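Local structure of integron cassette protein (3FY6) at residues Tyr35-Met40 with Thr44-Tyr49; Pro55-Glu60 with Leu80-Trp85. The protein is of unknown function, being a Vibrio cholerae protein encoded on a mobile integron gene cassette, from a group noted for novel folds with distinct interaction sites. All coordinates share one frame; numbering follows the deposited sequence.

Strands 10-18 and 23-31 come first and form one side of an antiparallel sheet in which neighbours in sequence are neighbours in space. Contact 1 follows, closing the short turn between 35-40 and 44-49, a beta hairpin. The chain then turns back into strand 53-57 at the sheet's edge, passes through helix 62-67 and reaches helix 77-89, where contact 2 closes a longer loop by joining 55-60 to 80-85. The two contacts run in series and neither encloses the other. Backbone pairing of Thr48 with Glu56 and Lys46 with Ser58 connects them, and Ala47 packs on Trp57, so the hairpin and the edge strand share one sheet, and contact 2 ties that sheet to helix 77-89.

Contact 1: Tyr35-Met40 with Thr44-Tyr49; sequences YMEISM and TIKATY
Met36 and Ala47 face each other as a hydrogen-bonded pair of an antiparallel beta hairpin, as do Ile38 and Ile45; the strand axes approach to 4.7 Å at 169°. Both pairs bond reciprocally. Met36 N to Ala47 O and Ala47 N to Met36 O each measure 2.8 Å. The Ile38-Ile45 pair is slightly longer, at 3.0 Å from Ile38 N to Ile45 O. Short CA-H...O contacts, such as Glu37 CA to Ile45 O, fill the intervals.

Polar and charged groups occupy the face bearing Tyr35, Glu37, Ser39, Thr44 and Lys46. Lys46 is fully extended from a CG anti to the backbone N (chi1 178°), which carries its ammonium over one face of the Tyr35 ring. This is a cation-pi contact: NZ stands 4.0 Å from the ring centroid, 16° off the normal. The same NZ lies 4.2 Å from Glu37 OE2, too far for a salt bridge, and one water spans the gap by accepting from Lys46 NZ and donating to Glu37 OE2. Nearer the turn, the hydroxyls Ser39 OG and Thr44 OG1 are hydrogen-bonded at 2.8 Å.

Apolar contacts belong to the other face. Met36, a selenomethionine, bends at its last torsion and brings CE to 4.1 Å from Ala47 CB, while Ile38 CB meets Ile45 CG1 at 4.0 Å. That face is covered by helices 77-89 and 62-67 and by the indole of Trp57: Met36 touches Trp85 and Ile38 touches Phe81 of helix 77-89, and Ile45 packs on Leu62 and Ile65. Backbone bonds to strands 23-31 and 53-57 place the hairpin inside the sheet.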
loop_
_atom_site.group_PDB
_atom_site.type_symbol
_atom_site.label_atom_id
_atom_site.label_comp_id
_atom_site.label_asym_id
_atom_site.label_seq_id
_atom_site.Cartn_x
_atom_site.Cartn_y
_atom_site.Cartn_z
ATOM N N TYR A 35 -13.141 19.879 7.691
ATOM C CA TYR A 35 -12.179 18.842 8.031
ATOM C C TYR A 35 -12.812 17.465 7.941
ATOM O O TYR A 35 -14.034 17.331 7.930
ATOM C CB TYR A 35 -11.652 19.060 9.450
ATOM C CG TYR A 35 -12.706 18.834 10.520
ATOM C CD1 TYR A 35 -13.428 19.898 11.053
ATOM C CD2 TYR A 35 -12.990 17.555 10.987
ATOM C CE1 TYR A 35 -14.395 19.695 12.033
ATOM C CE2 TYR A 35 -13.955 17.341 11.968
ATOM C CZ TYR A 35 -14.651 18.416 12.486
ATOM O OH TYR A 35 -15.607 18.209 13.454
HETATM N N MSE A 36 -11.972 16.439 7.883
HETATM C CA MSE A 36 -12.453 15.064 7.964
HETATM C C MSE A 36 -11.707 14.354 9.084
HETATM O O MSE A 36 -10.520 14.599 9.290
HETATM C CB MSE A 36 -12.228 14.324 6.641
HETATM C CG MSE A 36 -12.454 12.814 6.724
HETATM SE SE MSE A 36 -11.885 11.877 5.086
HETATM C CE MSE A 36 -10.432 13.017 4.608
ATOM N N GLU A 37 -12.404 13.486 9.809
ATOM C CA GLU A 37 -11.758 12.650 10.812
ATOM C C GLU A 37 -12.027 11.182 10.551
ATOM O O GLU A 37 -13.069 10.816 10.013
ATOM C CB GLU A 37 -12.205 13.029 12.222
ATOM C CG GLU A 37 -11.813 14.441 12.623
ATOM C CD GLU A 37 -12.077 14.733 14.087
ATOM O OE1 GLU A 37 -12.851 13.984 14.726
ATOM O OE2 GLU A 37 -11.503 15.718 14.599
ATOM N N ILE A 38 -11.060 10.347 10.912
ATOM C CA ILE A 38 -11.194 8.904 10.788
ATOM C C ILE A 38 -10.831 8.297 12.129
ATOM O O ILE A 38 -9.717 8.500 12.637
ATOM C CB ILE A 38 -10.263 8.333 9.709
ATOM C CG1 ILE A 38 -10.515 9.026 8.364
ATOM C CG2 ILE A 38 -10.436 6.822 9.581
ATOM C CD1 ILE A 38 -9.303 8.994 7.436
ATOM N N SER A 39 -11.781 7.571 12.707
ATOM C CA SER A 39 -11.597 6.973 14.024
ATOM C C SER A 39 -11.631 5.456 13.971
ATOM O O SER A 39 -12.430 4.860 13.252
ATOM C CB SER A 39 -12.678 7.471 14.989
ATOM O OG SER A 39 -12.497 8.843 15.284
HETATM N N MSE A 40 -10.752 4.842 14.748
HETATM C CA MSE A 40 -10.758 3.409 14.952
HETATM C C MSE A 40 -10.582 3.251 16.445
HETATM O O MSE A 40 -9.510 3.542 16.980
HETATM C CB MSE A 40 -9.582 2.763 14.222
HETATM C CG MSE A 40 -9.861 1.350 13.709
HETATM SE SE MSE A 40 -9.915 -0.078 15.052
HETATM C CE MSE A 40 -8.400 0.459 16.159
ATOM N N THR A 44 -7.944 8.711 16.653
ATOM C CA THR A 44 -8.516 9.581 15.637
ATOM C C THR A 44 -7.421 10.346 14.897
ATOM O O THR A 44 -6.578 10.994 15.519
ATOM C CB THR A 44 -9.494 10.609 16.257
ATOM O OG1 THR A 44 -10.552 9.926 16.944
ATOM C CG2 THR A 44 -10.093 11.497 15.172
ATOM N N ILE A 45 -7.429 10.261 13.569
ATOM C CA ILE A 45 -6.587 11.125 12.753
ATOM C C ILE A 45 -7.465 12.138 12.028
ATOM O O ILE A 45 -8.673 11.923 11.863
ATOM C CB ILE A 45 -5.736 10.332 11.751
ATOM C CG1 ILE A 45 -6.626 9.624 10.728
ATOM C CG2 ILE A 45 -4.843 9.338 12.491
ATOM C CD1 ILE A 45 -5.862 8.786 9.732
ATOM N N LYS A 46 -6.865 13.248 11.614
ATOM C CA LYS A 46 -7.636 14.365 11.097
ATOM C C LYS A 46 -6.986 15.028 9.900
ATOM O O LYS A 46 -5.773 15.256 9.895
ATOM C CB LYS A 46 -7.841 15.410 12.199
ATOM C CG LYS A 46 -8.590 16.646 11.732
ATOM C CD LYS A 46 -9.081 17.477 12.899
ATOM C CE LYS A 46 -9.682 18.778 12.413
ATOM N NZ LYS A 46 -10.308 19.555 13.520
ATOM N N ALA A 47 -7.802 15.343 8.896
ATOM C CA ALA A 47 -7.371 16.165 7.766
ATOM C C ALA A 47 -8.149 17.476 7.789
ATOM O O ALA A 47 -9.377 17.473 7.845
ATOM C CB ALA A 47 -7.615 15.436 6.442
ATOM N N THR A 48 -7.437 18.596 7.747
ATOM C CA THR A 48 -8.086 19.900 7.795
ATOM C C THR A 48 -8.015 20.599 6.442
ATOM O O THR A 48 -6.952 20.676 5.828
ATOM C CB THR A 48 -7.457 20.805 8.873
ATOM O OG1 THR A 48 -6.040 20.849 8.689
ATOM C CG2 THR A 48 -7.741 20.258 10.249
ATOM N N TYR A 49 -9.153 21.102 5.978
ATOM C CA TYR A 49 -9.204 21.810 4.706
ATOM C C TYR A 49 -8.559 23.185 4.817
ATOM O O TYR A 49 -8.747 23.885 5.809
ATOM C CB TYR A 49 -10.650 21.969 4.249
ATOM C CG TYR A 49 -10.778 22.660 2.913
ATOM C CD1 TYR A 49 -10.717 21.936 1.729
ATOM C CD2 TYR A 49 -10.950 24.036 2.834
ATOM C CE1 TYR A 49 -10.829 22.561 0.504
ATOM C CE2 TYR A 49 -11.060 24.671 1.614
ATOM C CZ TYR A 49 -10.999 23.927 0.451
ATOM O OH TYR A 49 -11.110 24.553 -0.769
HETATM O O HOH W 1 -11.565 18.255 15.518
#

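Contact 2: Pro55-Glu60 with Leu80-Trp85; sequences PEWSEE and LFQHAW
Gln82 sends CG anti to its own backbone N (chi1 172°) and continues straight through chi2, an extended reach that carries its amide from the helix to Trp57 and Pro55. Trp57 answers with CG beside its backbone N (chi1 -82°), which turns the indole toward the helix. The setting is helix-on-sheet packing in an alpha+beta fold, an antiparallel meander with helices against one face: helix 77-89 lies over that face, here at its edge strand 53-57. The separation of 11.3 Å between the segment axes is too wide for direct backbone contact, so side chains and one water span it.

One direct polar bond crosses the interface. Trp57 NE1 donates to Gln82 OE1 over 2.8 Å, and OE1 sits close to the indole plane, at the ring edge, although the bond is bent to 152° at the hydrogen. The donor is tilted from the carbonyl plane of the amide. Together with a water that donates to the same oxygen, this gives Gln82 OE1 two donors and probably restrains the amide's rotation.

Apolar packing lies alongside. The Pro55 ring lies against both helix residues, with CG 3.5 Å from Gln82 OE1 and 3.7 Å from Trp85 CZ3. Pro55 CB meets the Trp85 ring at its edge, in plane. Nearer the helix backbone, Gln82 CB approaches Trp57 CZ2 at 4.0 Å, also in the indole plane. Trp85 spends its own N-H on His32 O, beyond the two segments. The helix also faces the second subunit, where His83 stacks on Tyr125 of that chain. The water bonded to Gln82 OE1 also donates to Pro55 O, at 2.9 Å from each oxygen.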
loop_
_atom_site.group_PDB
_atom_site.type_symbol
_atom_site.label_atom_id
_atom_site.label_comp_id
_atom_site.label_asym_id
_atom_site.label_seq_id
_atom_site.Cartn_x
_atom_site.Cartn_y
_atom_site.Cartn_z
ATOM N N PRO A 55 -5.095 19.623 1.774
ATOM C CA PRO A 55 -5.507 19.410 3.163
ATOM C C PRO A 55 -4.306 19.101 4.046
ATOM O O PRO A 55 -3.358 18.463 3.590
ATOM C CB PRO A 55 -6.427 18.193 3.065
ATOM C CG PRO A 55 -7.007 18.287 1.691
ATOM C CD PRO A 55 -5.896 18.828 0.827
ATOM N N GLU A 56 -4.346 19.572 5.288
ATOM C CA GLU A 56 -3.310 19.268 6.269
ATOM C C GLU A 56 -3.653 17.973 7.009
ATOM O O GLU A 56 -4.630 17.917 7.752
ATOM C CB GLU A 56 -3.194 20.421 7.269
ATOM C CG GLU A 56 -1.865 20.485 8.010
ATOM C CD GLU A 56 -0.738 21.001 7.131
ATOM O OE1 GLU A 56 -1.011 21.836 6.237
ATOM O OE2 GLU A 56 0.418 20.574 7.334
ATOM N N TRP A 57 -2.856 16.930 6.808
ATOM C CA TRP A 57 -3.108 15.647 7.466
ATOM C C TRP A 57 -2.277 15.439 8.724
ATOM O O TRP A 57 -1.177 15.976 8.845
ATOM C CB TRP A 57 -2.812 14.491 6.509
ATOM C CG TRP A 57 -3.917 14.175 5.555
ATOM C CD1 TRP A 57 -4.089 14.679 4.301
ATOM C CD2 TRP A 57 -4.992 13.257 5.773
ATOM N NE1 TRP A 57 -5.219 14.145 3.730
ATOM C CE2 TRP A 57 -5.786 13.262 4.611
ATOM C CE3 TRP A 57 -5.363 12.436 6.845
ATOM C CZ2 TRP A 57 -6.932 12.477 4.487
ATOM C CZ3 TRP A 57 -6.502 11.661 6.721
ATOM C CH2 TRP A 57 -7.270 11.683 5.550
ATOM N N SER A 58 -2.802 14.632 9.643
ATOM C CA SER A 58 -2.017 14.092 10.749
ATOM C C SER A 58 -0.798 13.387 10.182
ATOM O O SER A 58 -0.858 12.841 9.081
ATOM C CB SER A 58 -2.842 13.058 11.501
ATOM O OG SER A 58 -3.278 12.050 10.600
ATOM N N GLU A 59 0.301 13.387 10.927
ATOM C CA GLU A 59 1.503 12.675 10.504
ATOM C C GLU A 59 1.360 11.165 10.706
ATOM O O GLU A 59 1.989 10.380 10.004
ATOM C CB GLU A 59 2.739 13.201 11.241
ATOM C CG GLU A 59 3.192 14.568 10.768
ATOM C CD GLU A 59 4.234 15.185 11.685
ATOM O OE1 GLU A 59 4.491 14.619 12.772
ATOM O OE2 GLU A 59 4.792 16.240 11.317
ATOM N N GLU A 60 0.548 10.767 11.680
ATOM C CA GLU A 60 0.133 9.376 11.800
ATOM C C GLU A 60 -0.860 9.116 10.666
ATOM O O GLU A 60 -1.946 9.693 10.654
ATOM C CB GLU A 60 -0.559 9.151 13.138
ATOM C CG GLU A 60 -0.662 7.697 13.558
ATOM C CD GLU A 60 0.618 7.195 14.178
ATOM O OE1 GLU A 60 1.689 7.362 13.556
ATOM O OE2 GLU A 60 0.558 6.637 15.291
ATOM N N LEU A 80 -7.155 8.461 -1.431
ATOM C CA LEU A 80 -8.527 8.160 -1.875
ATOM C C LEU A 80 -9.570 8.721 -0.911
ATOM O O LEU A 80 -10.548 9.332 -1.340
ATOM C CB LEU A 80 -8.751 6.660 -2.038
ATOM C CG LEU A 80 -7.872 5.922 -3.049
ATOM C CD1 LEU A 80 -8.522 4.596 -3.402
ATOM C CD2 LEU A 80 -7.633 6.759 -4.298
ATOM N N PHE A 81 -9.378 8.518 0.392
ATOM C CA PHE A 81 -10.310 9.102 1.359
ATOM C C PHE A 81 -10.379 10.611 1.165
ATOM O O PHE A 81 -11.460 11.201 1.181
ATOM C CB PHE A 81 -9.888 8.808 2.794
ATOM C CG PHE A 81 -10.265 7.433 3.278
ATOM C CD1 PHE A 81 -9.858 6.297 2.593
ATOM C CD2 PHE A 81 -10.989 7.280 4.447
ATOM C CE1 PHE A 81 -10.184 5.027 3.063
ATOM C CE2 PHE A 81 -11.321 6.020 4.922
ATOM C CZ PHE A 81 -10.919 4.891 4.227
ATOM N N GLN A 82 -9.215 11.235 1.008
ATOM C CA GLN A 82 -9.157 12.677 0.817
ATOM C C GLN A 82 -9.985 13.084 -0.397
ATOM O O GLN A 82 -10.713 14.072 -0.361
ATOM C CB GLN A 82 -7.710 13.144 0.651
ATOM C CG GLN A 82 -7.574 14.607 0.257
ATOM C CD GLN A 82 -6.118 15.023 0.108
ATOM O OE1 GLN A 82 -5.397 15.186 1.092
ATOM N NE2 GLN A 82 -5.684 15.207 -1.122
ATOM N N HIS A 83 -9.873 12.311 -1.469
ATOM C CA HIS A 83 -10.554 12.654 -2.708
ATOM C C HIS A 83 -12.060 12.606 -2.520
ATOM O O HIS A 83 -12.756 13.545 -2.869
ATOM C CB HIS A 83 -10.134 11.737 -3.857
ATOM C CG HIS A 83 -10.841 12.031 -5.149
ATOM N ND1 HIS A 83 -10.754 13.247 -5.785
ATOM C CD2 HIS A 83 -11.654 11.263 -5.916
ATOM C CE1 HIS A 83 -11.474 13.218 -6.896
ATOM N NE2 HIS A 83 -12.031 12.024 -6.999
ATOM N N ALA A 84 -12.561 11.509 -1.969
ATOM C CA ALA A 84 -13.991 11.387 -1.741
ATOM C C ALA A 84 -14.506 12.553 -0.895
ATOM O O ALA A 84 -15.567 13.130 -1.178
ATOM C CB ALA A 84 -14.310 10.060 -1.081
ATOM N N TRP A 85 -13.738 12.908 0.130
ATOM C CA TRP A 85 -14.123 13.985 1.032
ATOM C C TRP A 85 -14.183 15.315 0.292
ATOM O O TRP A 85 -15.171 16.047 0.404
ATOM C CB TRP A 85 -13.178 14.061 2.234
ATOM C CG TRP A 85 -13.260 15.350 2.998
ATOM C CD1 TRP A 85 -14.378 15.909 3.549
ATOM C CD2 TRP A 85 -12.177 16.230 3.309
ATOM N NE1 TRP A 85 -14.058 17.088 4.180
ATOM C CE2 TRP A 85 -12.713 17.310 4.041
ATOM C CE3 TRP A 85 -10.803 16.209 3.041
ATOM C CZ2 TRP A 85 -11.926 18.358 4.510
ATOM C CZ3 TRP A 85 -10.021 17.247 3.509
ATOM C CH2 TRP A 85 -10.585 18.313 4.228
HETATM O O HOH W 2 -2.978 16.731 1.304
#